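Local atomic coordinates of sucrose 6(F)-phosphate phosphorylase (Thermoanaerobacterium thermosaccharolyticum DSM 571, PDB entry 6S9V), a protein that belongs to the alpha-amylase family of carbohydrate-active enzymes, built around a closed eight-stranded parallel TIM barrel. Residues 305-317 and 355-367. Numbering follows the deposited sequence.
With SO4 (sulfate ion), chain E; SO4 (sulfate ion), chain D.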
ATOM      1  N   MET A 305      -4.328   1.681  -7.366  1.00 17.61           N
ATOM      2  CA  MET A 305      -3.225   2.619  -7.306  1.00 17.72           C
ATOM      3  C   MET A 305      -2.443   2.469  -8.594  1.00 18.06           C
ATOM      4  O   MET A 305      -2.553   1.463  -9.295  1.00 18.72           O
ATOM      5  CB  MET A 305      -2.329   2.350  -6.100  1.00 21.89           C
ATOM      6  CG  MET A 305      -1.503   1.075  -6.263  1.00 29.89           C
ATOM      7  SD  MET A 305      -0.819   0.478  -4.716  1.00 34.24           S
ATOM      8  CE  MET A 305      -2.114  -0.660  -4.244  1.00 38.39           C
ATOM      9  N   LEU A 306      -1.665   3.501  -8.909  1.00 19.01           N
ATOM     10  CA  LEU A 306      -0.551   3.351  -9.832  1.00 19.49           C
ATOM     11  C   LEU A 306       0.745   3.302  -9.032  1.00 17.60           C
ATOM     12  O   LEU A 306       1.412   2.265  -8.993  1.00 17.04           O
ATOM     13  CB  LEU A 306      -0.542   4.488 -10.857  1.00 20.20           C
ATOM     14  CG  LEU A 306      -1.794   4.627 -11.733  1.00 19.25           C
ATOM     15  CD1 LEU A 306      -1.671   5.809 -12.679  1.00 19.49           C
ATOM     16  CD2 LEU A 306      -2.064   3.365 -12.523  1.00 18.29           C
ATOM     17  N   ASP A 307       1.063   4.392  -8.333  1.00 17.52           N
ATOM     18  CA  ASP A 307       2.176   4.450  -7.404  1.00 18.78           C
ATOM     19  C   ASP A 307       1.684   4.353  -5.957  1.00 19.70           C
ATOM     20  O   ASP A 307       0.518   4.604  -5.643  1.00 18.20           O
ATOM     21  CB  ASP A 307       2.993   5.736  -7.598  1.00 18.64           C
ATOM     22  CG  ASP A 307       2.138   6.999  -7.653  1.00 19.99           C
ATOM     23  OD1 ASP A 307       0.891   6.907  -7.662  1.00 20.38           O
ATOM     24  OD2 ASP A 307       2.730   8.105  -7.675  1.00 19.51           O
ATOM     25  N   CYS A 308       2.596   3.935  -5.084  1.00 20.24           N
ATOM     26  CA  CYS A 308       2.411   3.960  -3.637  1.00 19.80           C
ATOM     27  C   CYS A 308       3.787   4.198  -3.020  1.00 18.52           C
ATOM     28  O   CYS A 308       4.734   4.577  -3.715  1.00 18.19           O
ATOM     29  CB  CYS A 308       1.739   2.669  -3.152  1.00 21.48           C
ATOM     30  SG  CYS A 308       2.740   1.177  -3.313  1.00 21.40           S
ATOM     31  N   HIS A 309       3.918   3.963  -1.715  1.00 17.08           N
ATOM     32  CA  HIS A 309       5.197   4.242  -1.059  1.00 17.29           C
ATOM     33  C   HIS A 309       6.247   3.172  -1.328  1.00 19.51           C
ATOM     34  O   HIS A 309       7.444   3.430  -1.137  1.00 21.22           O
ATOM     35  CB  HIS A 309       5.005   4.387   0.448  1.00 17.60           C
ATOM     36  CG  HIS A 309       4.717   3.097   1.148  1.00 20.71           C
ATOM     37  ND1 HIS A 309       3.502   2.455   1.054  1.00 21.22           N
ATOM     38  CD2 HIS A 309       5.479   2.337   1.966  1.00 21.64           C
ATOM     39  CE1 HIS A 309       3.531   1.353   1.777  1.00 21.31           C
ATOM     40  NE2 HIS A 309       4.721   1.257   2.340  1.00 21.60           N
ATOM     41  N   ASP A 310       5.835   1.998  -1.795  1.00 18.20           N
ATOM     42  CA  ASP A 310       6.745   0.950  -2.224  1.00 18.85           C
ATOM     43  C   ASP A 310       6.920   1.043  -3.740  1.00 19.59           C
ATOM     44  O   ASP A 310       6.553   2.046  -4.365  1.00 21.83           O
ATOM     45  CB  ASP A 310       6.215  -0.414  -1.768  1.00 20.83           C
ATOM     46  CG  ASP A 310       6.272  -0.590  -0.259  1.00 22.55           C
ATOM     47  OD1 ASP A 310       7.150   0.011   0.381  1.00 22.53           O
ATOM     48  OD2 ASP A 310       5.423  -1.331   0.289  1.00 24.06           O
ATOM     49  N   GLY A 311       7.518   0.012  -4.346  1.00 18.80           N
ATOM     50  CA  GLY A 311       7.713  -0.023  -5.781  1.00 17.86           C
ATOM     51  C   GLY A 311       6.566  -0.682  -6.529  1.00 18.40           C
ATOM     52  O   GLY A 311       5.621  -1.222  -5.950  1.00 19.94           O
ATOM     53  N   ILE A 312       6.664  -0.632  -7.857  1.00 18.47           N
ATOM     54  CA  ILE A 312       5.661  -1.222  -8.745  1.00 19.20           C
ATOM     55  C   ILE A 312       5.804  -2.741  -8.712  1.00 18.23           C
ATOM     56  O   ILE A 312       6.869  -3.261  -9.059  1.00 18.48           O
ATOM     57  CB  ILE A 312       5.809  -0.675 -10.178  1.00 20.68           C
ATOM     58  CG1 ILE A 312       5.654   0.853 -10.183  1.00 22.89           C
ATOM     59  CG2 ILE A 312       4.796  -1.330 -11.093  1.00 20.77           C
ATOM     60  CD1 ILE A 312       6.255   1.529 -11.414  1.00 26.73           C
ATOM     61  N   PRO A 313       4.781  -3.495  -8.299  1.00 17.45           N
ATOM     62  CA  PRO A 313       4.971  -4.942  -8.125  1.00 17.51           C
ATOM     63  C   PRO A 313       5.203  -5.685  -9.434  1.00 19.39           C
ATOM     64  O   PRO A 313       4.574  -5.400 -10.454  1.00 21.70           O
ATOM     65  CB  PRO A 313       3.658  -5.402  -7.468  1.00 18.60           C
ATOM     66  CG  PRO A 313       3.124  -4.182  -6.799  1.00 20.14           C
ATOM     67  CD  PRO A 313       3.505  -3.038  -7.717  1.00 20.16           C
ATOM     68  N   VAL A 314       6.090  -6.678  -9.375  1.00 18.73           N
ATOM     69  CA  VAL A 314       6.319  -7.590 -10.489  1.00 18.62           C
ATOM     70  C   VAL A 314       6.125  -9.023  -9.996  1.00 20.96           C
ATOM     71  O   VAL A 314       5.079  -9.630 -10.245  1.00 23.66           O
ATOM     72  CB  VAL A 314       7.716  -7.380 -11.105  1.00 19.54           C
ATOM     73  CG1 VAL A 314       7.934  -8.326 -12.267  1.00 20.49           C
ATOM     74  CG2 VAL A 314       7.869  -5.942 -11.553  1.00 23.66           C
ATOM     75  N   LYS A 315       7.132  -9.583  -9.297  1.00 21.61           N
ATOM     76  CA  LYS A 315       6.988 -10.914  -8.709  1.00 22.30           C
ATOM     77  C   LYS A 315       6.815 -10.819  -7.194  1.00 21.23           C
ATOM     78  O   LYS A 315       7.543 -10.065  -6.542  1.00 21.70           O
ATOM     79  CB  LYS A 315       8.205 -11.802  -8.986  1.00 25.67           C
ATOM     80  CG  LYS A 315       8.461 -12.138 -10.426  1.00 32.85           C
ATOM     81  CD  LYS A 315       9.731 -12.989 -10.546  1.00 38.85           C
ATOM     82  CE  LYS A 315       9.591 -14.351  -9.870  1.00 41.68           C
ATOM     83  NZ  LYS A 315       8.494 -15.159 -10.476  1.00 45.05           N
ATOM     84  N   PRO A 316       5.921 -11.616  -6.592  1.00 20.15           N
ATOM     85  CA  PRO A 316       5.078 -12.677  -7.157  1.00 19.45           C
ATOM     86  C   PRO A 316       3.736 -12.197  -7.704  1.00 19.09           C
ATOM     87  O   PRO A 316       2.966 -13.022  -8.208  1.00 20.42           O
ATOM     88  CB  PRO A 316       4.854 -13.603  -5.956  1.00 19.35           C
ATOM     89  CG  PRO A 316       4.784 -12.635  -4.797  1.00 19.09           C
ATOM     90  CD  PRO A 316       5.810 -11.558  -5.119  1.00 19.82           C
ATOM     91  N   ASP A 317       3.469 -10.890  -7.615  1.00 19.61           N
ATOM     92  CA  ASP A 317       2.118 -10.374  -7.843  1.00 20.74           C
ATOM     93  C   ASP A 317       1.598 -10.707  -9.238  1.00 19.77           C
ATOM     94  O   ASP A 317       0.388 -10.919  -9.429  1.00 18.92           O
ATOM     95  CB  ASP A 317       2.099  -8.863  -7.620  1.00 21.59           C
ATOM     96  CG  ASP A 317       2.627  -8.470  -6.251  1.00 21.95           C
ATOM     97  OD1 ASP A 317       3.815  -8.739  -5.980  1.00 20.61           O
ATOM     98  OD2 ASP A 317       1.846  -7.915  -5.446  1.00 21.80           O
ATOM     99  N   PHE A 355      14.477 -15.056 -12.985  1.00 44.01           N
ATOM    100  CA  PHE A 355      13.948 -13.702 -12.880  1.00 44.66           C
ATOM    101  C   PHE A 355      13.526 -13.472 -11.432  1.00 41.26           C
ATOM    102  O   PHE A 355      12.695 -14.218 -10.902  1.00 46.25           O
ATOM    103  CB  PHE A 355      12.763 -13.543 -13.829  1.00 44.58           C
ATOM    104  CG  PHE A 355      12.309 -12.120 -14.031  1.00 43.33           C
ATOM    105  CD1 PHE A 355      13.109 -11.210 -14.694  1.00 42.76           C
ATOM    106  CD2 PHE A 355      11.071 -11.704 -13.575  1.00 44.04           C
ATOM    107  CE1 PHE A 355      12.682  -9.905 -14.895  1.00 41.96           C
ATOM    108  CE2 PHE A 355      10.644 -10.400 -13.767  1.00 42.47           C
ATOM    109  CZ  PHE A 355      11.448  -9.504 -14.428  1.00 40.59           C
ATOM    110  N   ASP A 356      14.076 -12.447 -10.788  1.00 32.49           N
ATOM    111  CA  ASP A 356      13.847 -12.278  -9.354  1.00 31.86           C
ATOM    112  C   ASP A 356      13.538 -10.826  -9.012  1.00 26.89           C
ATOM    113  O   ASP A 356      13.924 -10.322  -7.953  1.00 28.73           O
ATOM    114  CB  ASP A 356      15.033 -12.791  -8.530  1.00 38.50           C
ATOM    115  CG  ASP A 356      16.302 -12.016  -8.777  1.00 44.45           C
ATOM    116  OD1 ASP A 356      16.419 -11.368  -9.841  1.00 47.26           O
ATOM    117  OD2 ASP A 356      17.185 -12.044  -7.894  1.00 47.38           O
ATOM    118  N   VAL A 357      12.794 -10.149  -9.878  1.00 21.93           N
ATOM    119  CA  VAL A 357      12.412  -8.764  -9.637  1.00 20.60           C
ATOM    120  C   VAL A 357      11.122  -8.737  -8.822  1.00 19.78           C
ATOM    121  O   VAL A 357      10.066  -9.176  -9.291  1.00 21.73           O
ATOM    122  CB  VAL A 357      12.238  -7.996 -10.955  1.00 22.63           C
ATOM    123  CG1 VAL A 357      11.834  -6.559 -10.655  1.00 22.70           C
ATOM    124  CG2 VAL A 357      13.527  -8.073 -11.793  1.00 23.95           C
ATOM    125  N   HIS A 358      11.212  -8.182  -7.611  1.00 19.11           N
ATOM    126  CA  HIS A 358      10.056  -8.046  -6.726  1.00 19.85           C
ATOM    127  C   HIS A 358       9.278  -6.781  -7.048  1.00 18.87           C
ATOM    128  O   HIS A 358       8.055  -6.826  -7.237  1.00 18.94           O
ATOM    129  CB  HIS A 358      10.550  -8.054  -5.272  1.00 21.72           C
ATOM    130  CG  HIS A 358       9.464  -8.060  -4.243  1.00 21.80           C
ATOM    131  ND1 HIS A 358       8.421  -8.961  -4.261  1.00 21.61           N
ATOM    132  CD2 HIS A 358       9.286  -7.298  -3.139  1.00 21.36           C
ATOM    133  CE1 HIS A 358       7.635  -8.741  -3.221  1.00 21.93           C
ATOM    134  NE2 HIS A 358       8.139  -7.739  -2.523  1.00 21.18           N
ATOM    135  N   GLN A 359       9.966  -5.642  -7.140  1.00 19.59           N
ATOM    136  CA  GLN A 359       9.313  -4.367  -7.394  1.00 18.47           C
ATOM    137  C   GLN A 359      10.239  -3.442  -8.174  1.00 19.10           C
ATOM    138  O   GLN A 359      11.467  -3.532  -8.074  1.00 21.33           O
ATOM    139  CB  GLN A 359       8.886  -3.702  -6.082  1.00 19.85           C
ATOM    140  CG  GLN A 359       7.799  -4.469  -5.362  1.00 24.33           C
ATOM    141  CD  GLN A 359       7.443  -3.901  -4.006  1.00 26.89           C
ATOM    142  OE1 GLN A 359       7.998  -2.891  -3.563  1.00 26.20           O
ATOM    143  NE2 GLN A 359       6.502  -4.554  -3.335  1.00 25.49           N
ATOM    144  N   ILE A 360       9.619  -2.561  -8.953  1.00 18.81           N
ATOM    145  CA  ILE A 360      10.305  -1.519  -9.708  1.00 19.28           C
ATOM    146  C   ILE A 360      10.200  -0.232  -8.899  1.00 18.91           C
ATOM    147  O   ILE A 360       9.108   0.332  -8.752  1.00 18.55           O
ATOM    148  CB  ILE A 360       9.686  -1.336 -11.100  1.00 19.62           C
ATOM    149  CG1 ILE A 360       9.702  -2.648 -11.884  1.00 20.68           C
ATOM    150  CG2 ILE A 360      10.421  -0.243 -11.869  1.00 20.06           C
ATOM    151  CD1 ILE A 360       8.803  -2.615 -13.125  1.00 21.03           C
ATOM    152  N   ASN A 361      11.327   0.253  -8.399  1.00 19.03           N
ATOM    153  CA  ASN A 361      11.381   1.491  -7.625  1.00 21.45           C
ATOM    154  C   ASN A 361      11.610   2.652  -8.588  1.00 21.53           C
ATOM    155  O   ASN A 361      12.715   2.814  -9.123  1.00 21.22           O
ATOM    156  CB  ASN A 361      12.494   1.424  -6.580  1.00 23.31           C
ATOM    157  CG  ASN A 361      12.324   0.262  -5.623  1.00 23.38           C
ATOM    158  OD1 ASN A 361      11.211  -0.062  -5.223  1.00 21.40           O
ATOM    159  ND2 ASN A 361      13.430  -0.378  -5.266  1.00 25.11           N
ATOM    160  N   CYS A 362      10.580   3.478  -8.777  1.00 20.66           N
ATOM    161  CA  CYS A 362      10.517   4.481  -9.836  1.00 21.27           C
ATOM    162  C   CYS A 362       9.261   5.303  -9.603  1.00 20.85           C
ATOM    163  O   CYS A 362       8.233   4.734  -9.235  1.00 22.68           O
ATOM    164  CB  CYS A 362      10.454   3.802 -11.218  1.00 22.97           C
ATOM    165  SG  CYS A 362      10.726   4.854 -12.680  1.00 26.69           S
ATOM    166  N   THR A 363       9.328   6.627  -9.789  1.00 17.92           N
ATOM    167  CA  THR A 363       8.069   7.376  -9.775  1.00 17.41           C
ATOM    168  C   THR A 363       7.254   6.972 -11.000  1.00 17.65           C
ATOM    169  O   THR A 363       7.805   6.609 -12.041  1.00 17.26           O
ATOM    170  CB  THR A 363       8.277   8.897  -9.746  1.00 18.70           C
ATOM    171  OG1 THR A 363       8.686   9.375 -11.035  1.00 20.41           O
ATOM    172  CG2 THR A 363       9.305   9.280  -8.689  1.00 19.10           C
ATOM    173  N   TYR A 364       5.927   6.986 -10.864  1.00 17.29           N
ATOM    174  CA  TYR A 364       5.109   6.496 -11.969  1.00 18.54           C
ATOM    175  C   TYR A 364       5.217   7.416 -13.177  1.00 20.05           C
ATOM    176  O   TYR A 364       5.257   6.949 -14.322  1.00 21.59           O
ATOM    177  CB  TYR A 364       3.662   6.326 -11.521  1.00 18.55           C
ATOM    178  CG  TYR A 364       2.957   5.214 -12.258  1.00 18.63           C
ATOM    179  CD1 TYR A 364       2.991   3.906 -11.782  1.00 19.31           C
ATOM    180  CD2 TYR A 364       2.278   5.466 -13.440  1.00 18.53           C
ATOM    181  CE1 TYR A 364       2.353   2.884 -12.461  1.00 21.16           C
ATOM    182  CE2 TYR A 364       1.643   4.460 -14.124  1.00 18.66           C
ATOM    183  CZ  TYR A 364       1.680   3.167 -13.635  1.00 20.31           C
ATOM    184  OH  TYR A 364       1.034   2.165 -14.331  1.00 19.21           O
ATOM    185  N   TYR A 365       5.302   8.726 -12.940  1.00 19.74           N
ATOM    186  CA  TYR A 365       5.493   9.685 -14.019  1.00 20.87           C
ATOM    187  C   TYR A 365       6.812   9.442 -14.744  1.00 20.08           C
ATOM    188  O   TYR A 365       6.852   9.441 -15.981  1.00 21.33           O
ATOM    189  CB  TYR A 365       5.415  11.092 -13.428  1.00 21.40           C
ATOM    190  CG  TYR A 365       5.533  12.240 -14.400  1.00 19.79           C
ATOM    191  CD1 TYR A 365       4.567  12.466 -15.375  1.00 19.70           C
ATOM    192  CD2 TYR A 365       6.587  13.133 -14.303  1.00 20.55           C
ATOM    193  CE1 TYR A 365       4.669  13.552 -16.243  1.00 22.97           C
ATOM    194  CE2 TYR A 365       6.697  14.209 -15.159  1.00 21.88           C
ATOM    195  CZ  TYR A 365       5.747  14.411 -16.130  1.00 22.46           C
ATOM    196  OH  TYR A 365       5.873  15.492 -16.975  1.00 22.19           O
ATOM    197  N   SER A 366       7.895   9.203 -13.995  1.00 19.60           N
ATOM    198  CA  SER A 366       9.175   8.877 -14.629  1.00 22.45           C
ATOM    199  C   SER A 366       9.097   7.557 -15.392  1.00 21.66           C
ATOM    200  O   SER A 366       9.726   7.399 -16.451  1.00 21.54           O
ATOM    201  CB  SER A 366      10.287   8.801 -13.579  1.00 24.28           C
ATOM    202  OG  SER A 366      10.661  10.084 -13.110  1.00 22.81           O
ATOM    203  N   ALA A 367       8.334   6.594 -14.865  1.00 20.90           N
ATOM    204  CA  ALA A 367       8.197   5.303 -15.529  1.00 20.87           C
ATOM    205  C   ALA A 367       7.544   5.441 -16.897  1.00 19.60           C
ATOM    206  O   ALA A 367       7.833   4.652 -17.802  1.00 19.34           O
ATOM    207  CB  ALA A 367       7.387   4.346 -14.655  1.00 21.53           C
TER
HETATM  208  S   SO4 E 603       0.270   2.359   0.358  1.00 63.18           S
HETATM  209  O1  SO4 E 603       0.133   1.282  -0.619  1.00 62.49           O
HETATM  210  O2  SO4 E 603       0.608   1.778   1.653  1.00 63.78           O
HETATM  211  O3  SO4 E 603      -0.991   3.090   0.458  1.00 66.53           O
HETATM  212  O4  SO4 E 603       1.311   3.287  -0.048  1.00 60.83           O
HETATM  213  S   SO4 D 602       7.200  -7.518   0.988  1.00 37.86           S
HETATM  214  O1  SO4 D 602       6.398  -8.748   0.990  1.00 36.30           O
HETATM  215  O2  SO4 D 602       8.621  -7.825   1.121  1.00 39.93           O
HETATM  216  O3  SO4 D 602       6.962  -6.819  -0.269  1.00 32.39           O
HETATM  217  O4  SO4 D 602       6.817  -6.671   2.111  1.00 42.58           O
HETATM  218  O   HOH W   1       5.246   8.280  -8.171  1.00 19.16           O
HETATM  219  O   HOH W   2       8.729   3.282  -6.468  1.00 29.83           O
HETATM  220  O   HOH W   3       6.189  -4.077  -0.608  1.00 31.37           O
HETATM  221  O   HOH W   4       5.852  -7.032  -5.134  1.00 20.00           O
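Ile312 and Ile360 form the hydrogen-bonded pair of a short antiparallel sheet in the excursion between barrel strands 302-304 and 388-392 of this TIM-barrel enzyme. Their backbones bond in both directions, Ile312 N to Ile360 O and Ile360 N to Ile312 O, both 2.8 Å, and Val314 N continues the pairing to His358 O. On its other edge strand 357-361 pairs with strand 340-343, where His358 and Gln359 both face Ser342, a classic beta bulge.

The tight side is apolar. Leu306 CB sits over the centre of the Tyr364 ring, 3.6 Å from its centroid and 7° off the normal, a CH-pi contact, while Tyr364 OH bonds to Pro276 O. Val314 splits its branches: CG1, anti to the backbone N (chi1 -180°), meets the edge of the Phe355 ring at CE2, 3.7 Å away, and CG2 packs on Ile360 CG1. Helices 275-285 and 324-336 cover Ile312 and Ile360 respectively.

The other side is polar and watery. Gln359, extended beyond CG, accepts from Gly311 N through OE1 at 3.0 Å, the donor lying above the carbonyl plane; its NE2 donates to two waters, one of which also donates to the chain D sulfate. In the crystal that sulfate, probably from the crystallisation liquor, and Lys315 O hold the His358 ring from its two nitrogens: NE2 donates to sulfate O3 almost straight (175°), and ND1 donates to Lys315 O at 2.7 Å.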